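Local coordinates for flagellar motor switch protein fliG (Aquifex aeolicus, PDB 3HJL), which probably forms part of the rotor-mounted switch complex (C ring) of the flagellar motor, which takes part in torque generation and in setting the direction of rotation, at residues A[21-26]-A[73-78]; A[59-64]-A[80-85]. All coordinates share one frame; numbering follows the deposited sequence.

Interaction 1: A[21-26]-A[73-78]; sequences SLPEEV and IKIKKP
Glu25 and Lys76 bring opposite charges together at the surface of the all-helical N-terminal domain of FliG, their OE2 and NZ atoms forming a long salt bridge of 3.6 Å. This contact fastens the connection between helices 7-21 and 24-33 to the loop that joins helix 54-70 to helix 78-88. Lys76 reaches across with its chain fully extended beyond CG, whereas the Glu25 chain is bent at chi2 (99°), and the two side chains meet at a slant. With both residues exposed and the ions at this separation, the attraction is probably modest.

The rest of the contact is apolar and rests on one methyl from each of two isoleucines, CD1 of Ile75 and CG2 of Ile73. Leu22 leaves helical geometry after helix 7-21, and Pro23 takes the N-cap position of helix 24-33, where its carbonyl O receives a weak bond from Val26 N as well as one from the hydroxyl of Ser27. The terminal methyl of Ile75 serves both residues of this joint: its CD1 lies 3.9 Å from Pro23 CD and 4.0 Å from Leu22 CD2, and the side chain crosses each of them at about a right angle. The Ile75 CB does not itself face the joint; a fold at chi2 (-62°) carries CD1 over to it.

Leu22 also touches Ile68 of helix 54-70 and Phe81 of helix 78-88, and Ile75 touches Leu65 of helix 54-70. Ile73 uses its shorter branch. Its CG2 approaches Leu22 CD2 at 4.5 Å, and the same methyl meets the first turn of helix 24-33 at Val26, where Val26 CG2 stands 4.1 Å from Ile73 CG2.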
loop_
_atom_site.group_PDB
_atom_site.type_symbol
_atom_site.label_atom_id
_atom_site.label_comp_id
_atom_site.label_asym_id
_atom_site.label_seq_id
_atom_site.Cartn_x
_atom_site.Cartn_y
_atom_site.Cartn_z
ATOM N N SER A 21 -17.291 -38.675 12.826
ATOM C CA SER A 21 -17.890 -37.646 11.948
ATOM C C SER A 21 -19.369 -37.849 11.594
ATOM O O SER A 21 -20.081 -36.875 11.374
ATOM C CB SER A 21 -17.093 -37.554 10.648
ATOM O OG SER A 21 -15.726 -37.258 10.907
ATOM N N LEU A 22 -19.803 -39.107 11.488
ATOM C CA LEU A 22 -21.193 -39.452 11.145
ATOM C C LEU A 22 -22.186 -38.914 12.178
ATOM O O LEU A 22 -21.810 -38.680 13.322
ATOM C CB LEU A 22 -21.379 -40.984 11.052
ATOM C CG LEU A 22 -20.841 -41.741 9.826
ATOM C CD1 LEU A 22 -20.814 -43.226 10.109
ATOM C CD2 LEU A 22 -21.682 -41.460 8.592
ATOM N N PRO A 23 -23.466 -38.748 11.781
ATOM C CA PRO A 23 -24.489 -38.331 12.750
ATOM C C PRO A 23 -24.633 -39.330 13.894
ATOM O O PRO A 23 -24.387 -40.525 13.699
ATOM C CB PRO A 23 -25.778 -38.286 11.916
ATOM C CG PRO A 23 -25.337 -38.187 10.514
ATOM C CD PRO A 23 -24.030 -38.899 10.425
ATOM N N GLU A 24 -25.029 -38.846 15.070
ATOM C CA GLU A 24 -25.152 -39.706 16.254
ATOM C C GLU A 24 -26.215 -40.800 16.123
ATOM O O GLU A 24 -26.080 -41.847 16.747
ATOM C CB GLU A 24 -25.382 -38.882 17.524
ATOM C CG GLU A 24 -24.231 -37.928 17.865
ATOM C CD GLU A 24 -24.160 -37.599 19.349
ATOM O OE1 GLU A 24 -24.625 -36.505 19.749
ATOM O OE2 GLU A 24 -23.672 -38.456 20.118
ATOM N N GLU A 25 -27.241 -40.574 15.293
ATOM C CA GLU A 25 -28.271 -41.600 15.015
ATOM C C GLU A 25 -27.629 -42.835 14.372
ATOM O O GLU A 25 -27.966 -43.975 14.708
ATOM C CB GLU A 25 -29.364 -41.081 14.063
ATOM C CG GLU A 25 -30.078 -39.794 14.478
ATOM C CD GLU A 25 -29.533 -38.559 13.774
ATOM O OE1 GLU A 25 -28.299 -38.366 13.777
ATOM O OE2 GLU A 25 -30.342 -37.778 13.228
ATOM N N VAL A 26 -26.704 -42.583 13.447
ATOM C CA VAL A 26 -25.977 -43.635 12.741
ATOM C C VAL A 26 -24.911 -44.287 13.635
ATOM O O VAL A 26 -24.889 -45.508 13.789
ATOM C CB VAL A 26 -25.318 -43.072 11.450
ATOM C CG1 VAL A 26 -24.439 -44.119 10.784
ATOM C CG2 VAL A 26 -26.394 -42.568 10.479
ATOM N N ILE A 73 -26.350 -44.775 3.315
ATOM C CA ILE A 73 -26.537 -44.040 4.577
ATOM C C ILE A 73 -26.971 -42.606 4.247
ATOM O O ILE A 73 -26.295 -41.914 3.482
ATOM C CB ILE A 73 -25.236 -44.002 5.438
ATOM C CG1 ILE A 73 -24.965 -45.362 6.104
ATOM C CG2 ILE A 73 -25.350 -42.949 6.532
ATOM C CD1 ILE A 73 -24.526 -46.464 5.154
ATOM N N LYS A 74 -28.088 -42.172 4.834
ATOM C CA LYS A 74 -28.636 -40.831 4.595
ATOM C C LYS A 74 -27.962 -39.810 5.512
ATOM O O LYS A 74 -27.884 -40.021 6.728
ATOM C CB LYS A 74 -30.159 -40.802 4.823
ATOM C CG LYS A 74 -30.990 -41.513 3.744
ATOM C CD LYS A 74 -31.225 -42.997 4.027
ATOM C CE LYS A 74 -32.299 -43.212 5.090
ATOM N NZ LYS A 74 -32.561 -44.656 5.327
ATOM N N ILE A 75 -27.502 -38.702 4.919
ATOM C CA ILE A 75 -26.791 -37.628 5.630
ATOM C C ILE A 75 -27.614 -36.340 5.555
ATOM O O ILE A 75 -27.628 -35.660 4.525
ATOM C CB ILE A 75 -25.384 -37.390 5.014
ATOM C CG1 ILE A 75 -24.515 -38.655 5.118
ATOM C CG2 ILE A 75 -24.687 -36.223 5.696
ATOM C CD1 ILE A 75 -24.222 -39.123 6.548
ATOM N N LYS A 76 -28.297 -36.014 6.653
ATOM C CA LYS A 76 -29.202 -34.856 6.710
ATOM C C LYS A 76 -28.467 -33.512 6.709
ATOM O O LYS A 76 -28.943 -32.549 6.103
ATOM C CB LYS A 76 -30.104 -34.947 7.948
ATOM C CG LYS A 76 -31.047 -36.155 7.959
ATOM C CD LYS A 76 -31.733 -36.316 9.309
ATOM C CE LYS A 76 -32.500 -37.626 9.395
ATOM N NZ LYS A 76 -33.008 -37.883 10.773
ATOM N N LYS A 77 -27.331 -33.454 7.408
ATOM C CA LYS A 77 -26.498 -32.247 7.494
ATOM C C LYS A 77 -25.090 -32.552 6.955
ATOM O O LYS A 77 -24.169 -32.809 7.741
ATOM C CB LYS A 77 -26.422 -31.766 8.948
ATOM C CG LYS A 77 -27.753 -31.255 9.499
ATOM C CD LYS A 77 -27.667 -30.930 10.987
ATOM C CE LYS A 77 -29.027 -30.523 11.548
ATOM N NZ LYS A 77 -28.975 -30.243 13.009
ATOM N N PRO A 78 -24.923 -32.553 5.609
ATOM C CA PRO A 78 -23.621 -32.866 5.007
ATOM C C PRO A 78 -22.503 -31.883 5.324
ATOM O O PRO A 78 -21.356 -32.294 5.396
ATOM C CB PRO A 78 -23.912 -32.863 3.501
ATOM C CG PRO A 78 -25.121 -32.063 3.348
ATOM C CD PRO A 78 -25.937 -32.287 4.571
#

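Interaction 2: A[59-64]-A[80-85]; sequences NIAEEL and EFIENI
Ala61 and Ile82 mark the close point of a helix-helix packing in the all-helical N-terminal domain, where helices 54-70 and 78-88, consecutive along the chain, pack at a wide crossing angle, nearer antiparallel than parallel. The short segments run at 130° to each other with their axes 9.4 Å apart, and the CA atoms of Ala61 and Ile82 come within 5.5 Å.

The single methyl of Ala61 points at the partner helix and is flanked by two isoleucines. Ile82 offers its short branch, CG2, at 3.7 Å from Ala61 CB, with its CD1 also close to that methyl. Ile85 instead reaches over with its longer branch: CG1 lies beside the backbone N (chi1 -65°) and the chain then extends, so that CD1 arrives end-on over the backbone, 3.6 Å from Ala61 CA. The same CD1 also touches Leu64, one turn further along helix 54-70, at 3.7 Å from Leu64 CD1, and the two side chains cross at a slant.

Phe81 presents its ring edge to helix 54-70. With CG anti to its backbone N (chi1 178°), the ring brings CE2 to 3.8 Å from Ala61 O, the carbonyl oxygen lying in the ring plane, and Ile82 CD1 sits at the edge too. Ile85 CG1 covers one face of the ring, displaced toward the rim. Leu18 and Val17 bring helix 7-21 against Leu64 and Ile85 respectively. Along the Phe81 edge, Leu64 supplies its CB, 4.2 Å from CE2 and near the plane of the ring.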
loop_
_atom_site.group_PDB
_atom_site.type_symbol
_atom_site.label_atom_id
_atom_site.label_comp_id
_atom_site.label_asym_id
_atom_site.label_seq_id
_atom_site.Cartn_x
_atom_site.Cartn_y
_atom_site.Cartn_z
ATOM N N ASN A 59 -11.452 -32.586 0.114
ATOM C CA ASN A 59 -11.557 -33.613 -0.925
ATOM C C ASN A 59 -11.767 -35.005 -0.316
ATOM O O ASN A 59 -12.548 -35.791 -0.839
ATOM C CB ASN A 59 -10.311 -33.610 -1.820
ATOM C CG ASN A 59 -10.170 -32.332 -2.646
ATOM O OD1 ASN A 59 -11.159 -31.710 -3.039
ATOM N ND2 ASN A 59 -8.930 -31.952 -2.928
ATOM N N ILE A 60 -11.065 -35.298 0.781
ATOM C CA ILE A 60 -11.288 -36.532 1.572
ATOM C C ILE A 60 -12.719 -36.588 2.132
ATOM O O ILE A 60 -13.363 -37.636 2.087
ATOM C CB ILE A 60 -10.310 -36.624 2.782
ATOM C CG1 ILE A 60 -8.881 -36.906 2.311
ATOM C CG2 ILE A 60 -10.738 -37.728 3.755
ATOM C CD1 ILE A 60 -7.826 -36.689 3.392
ATOM N N ALA A 61 -13.184 -35.460 2.679
ATOM C CA ALA A 61 -14.523 -35.337 3.265
ATOM C C ALA A 61 -15.612 -35.573 2.230
ATOM O O ALA A 61 -16.580 -36.283 2.489
ATOM C CB ALA A 61 -14.702 -33.944 3.904
ATOM N N GLU A 62 -15.446 -34.948 1.071
ATOM C CA GLU A 62 -16.383 -35.076 -0.043
ATOM C C GLU A 62 -16.355 -36.458 -0.700
ATOM O O GLU A 62 -17.369 -36.898 -1.243
ATOM C CB GLU A 62 -16.119 -33.985 -1.079
ATOM C CG GLU A 62 -16.571 -32.606 -0.605
ATOM C CD GLU A 62 -16.140 -31.488 -1.527
ATOM O OE1 GLU A 62 -15.501 -31.771 -2.567
ATOM O OE2 GLU A 62 -16.435 -30.318 -1.205
ATOM N N GLU A 63 -15.197 -37.118 -0.676
ATOM C CA GLU A 63 -15.096 -38.492 -1.148
ATOM C C GLU A 63 -15.866 -39.386 -0.182
ATOM O O GLU A 63 -16.758 -40.108 -0.607
ATOM C CB GLU A 63 -13.642 -38.957 -1.251
ATOM C CG GLU A 63 -13.482 -40.253 -2.066
ATOM C CD GLU A 63 -12.292 -41.098 -1.642
ATOM O OE1 GLU A 63 -12.234 -41.507 -0.453
ATOM O OE2 GLU A 63 -11.454 -41.410 -2.519
ATOM N N LEU A 64 -15.527 -39.303 1.109
ATOM C CA LEU A 64 -16.214 -40.059 2.186
ATOM C C LEU A 64 -17.720 -39.868 2.180
ATOM O O LEU A 64 -18.463 -40.823 2.395
ATOM C CB LEU A 64 -15.708 -39.654 3.587
ATOM C CG LEU A 64 -14.555 -40.396 4.254
ATOM C CD1 LEU A 64 -14.198 -39.724 5.581
ATOM C CD2 LEU A 64 -14.916 -41.854 4.484
ATOM N N GLU A 80 -22.119 -30.247 8.135
ATOM C CA GLU A 80 -21.725 -30.549 9.514
ATOM C C GLU A 80 -20.828 -31.799 9.571
ATOM O O GLU A 80 -19.983 -31.916 10.450
ATOM C CB GLU A 80 -22.970 -30.737 10.385
ATOM C CG GLU A 80 -22.689 -30.805 11.882
ATOM C CD GLU A 80 -23.941 -30.617 12.724
ATOM O OE1 GLU A 80 -24.636 -29.587 12.556
ATOM O OE2 GLU A 80 -24.212 -31.483 13.579
ATOM N N PHE A 81 -21.047 -32.734 8.649
ATOM C CA PHE A 81 -20.171 -33.896 8.472
ATOM C C PHE A 81 -18.761 -33.466 8.025
ATOM O O PHE A 81 -17.773 -33.948 8.572
ATOM C CB PHE A 81 -20.801 -34.862 7.456
ATOM C CG PHE A 81 -19.968 -36.076 7.150
ATOM C CD1 PHE A 81 -20.035 -37.201 7.957
ATOM C CD2 PHE A 81 -19.197 -36.130 5.989
ATOM C CE1 PHE A 81 -19.299 -38.342 7.649
ATOM C CE2 PHE A 81 -18.457 -37.263 5.679
ATOM C CZ PHE A 81 -18.510 -38.373 6.512
ATOM N N ILE A 82 -18.678 -32.535 7.068
ATOM C CA ILE A 82 -17.377 -32.039 6.562
ATOM C C ILE A 82 -16.571 -31.377 7.691
ATOM O O ILE A 82 -15.369 -31.610 7.813
ATOM C CB ILE A 82 -17.513 -30.983 5.373
ATOM C CG1 ILE A 82 -18.476 -31.431 4.257
ATOM C CG2 ILE A 82 -16.154 -30.672 4.766
ATOM C CD1 ILE A 82 -18.447 -32.913 3.913
ATOM N N GLU A 83 -17.241 -30.550 8.497
ATOM C CA GLU A 83 -16.599 -29.847 9.618
ATOM C C GLU A 83 -16.108 -30.826 10.677
ATOM O O GLU A 83 -15.033 -30.633 11.237
ATOM C CB GLU A 83 -17.561 -28.814 10.258
ATOM C CG GLU A 83 -16.910 -27.880 11.312
ATOM C CD GLU A 83 -17.923 -26.988 12.052
ATOM O OE1 GLU A 83 -17.553 -26.412 13.101
ATOM O OE2 GLU A 83 -19.083 -26.859 11.594
ATOM N N ASN A 84 -16.904 -31.860 10.964
ATOM C CA ASN A 84 -16.503 -32.894 11.934
ATOM C C ASN A 84 -15.245 -33.651 11.503
ATOM O O ASN A 84 -14.393 -33.938 12.339
ATOM C CB ASN A 84 -17.646 -33.883 12.203
ATOM C CG ASN A 84 -18.815 -33.248 12.949
ATOM O OD1 ASN A 84 -18.766 -32.085 13.348
ATOM N ND2 ASN A 84 -19.890 -33.997 13.089
ATOM N N ILE A 85 -15.133 -33.960 10.207
ATOM C CA ILE A 85 -13.907 -34.564 9.649
ATOM C C ILE A 85 -12.715 -33.596 9.777
ATOM O O ILE A 85 -11.598 -34.033 10.050
ATOM C CB ILE A 85 -14.069 -34.989 8.155
ATOM C CG1 ILE A 85 -15.105 -36.105 8.011
ATOM C CG2 ILE A 85 -12.729 -35.493 7.574
ATOM C CD1 ILE A 85 -15.427 -36.411 6.602
#

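How the interactions relate
The segments of interactions 1 and 2 alternate along the chain: the loop used in interaction 1 is the connection between the two helices packed in interaction 2. Their centres are 11 Å apart, and they meet around Ser21 and Phe81. Ser21 OG packs 3.2 Å from Ile85 CG1, while Ser21 O lies 3.4 Å from Phe81 CD1 and accepts a weak hydrogen bond from Asn84 ND2. Phe81 thus turns its CD1-CE1 side to the end of helix 7-21 and its CE2 edge to helix 54-70. A surface contact and a buried helix pair thus adjoin at Ser21, Leu22 and Phe81, within the N-terminal domain and away from the EHPQR motif.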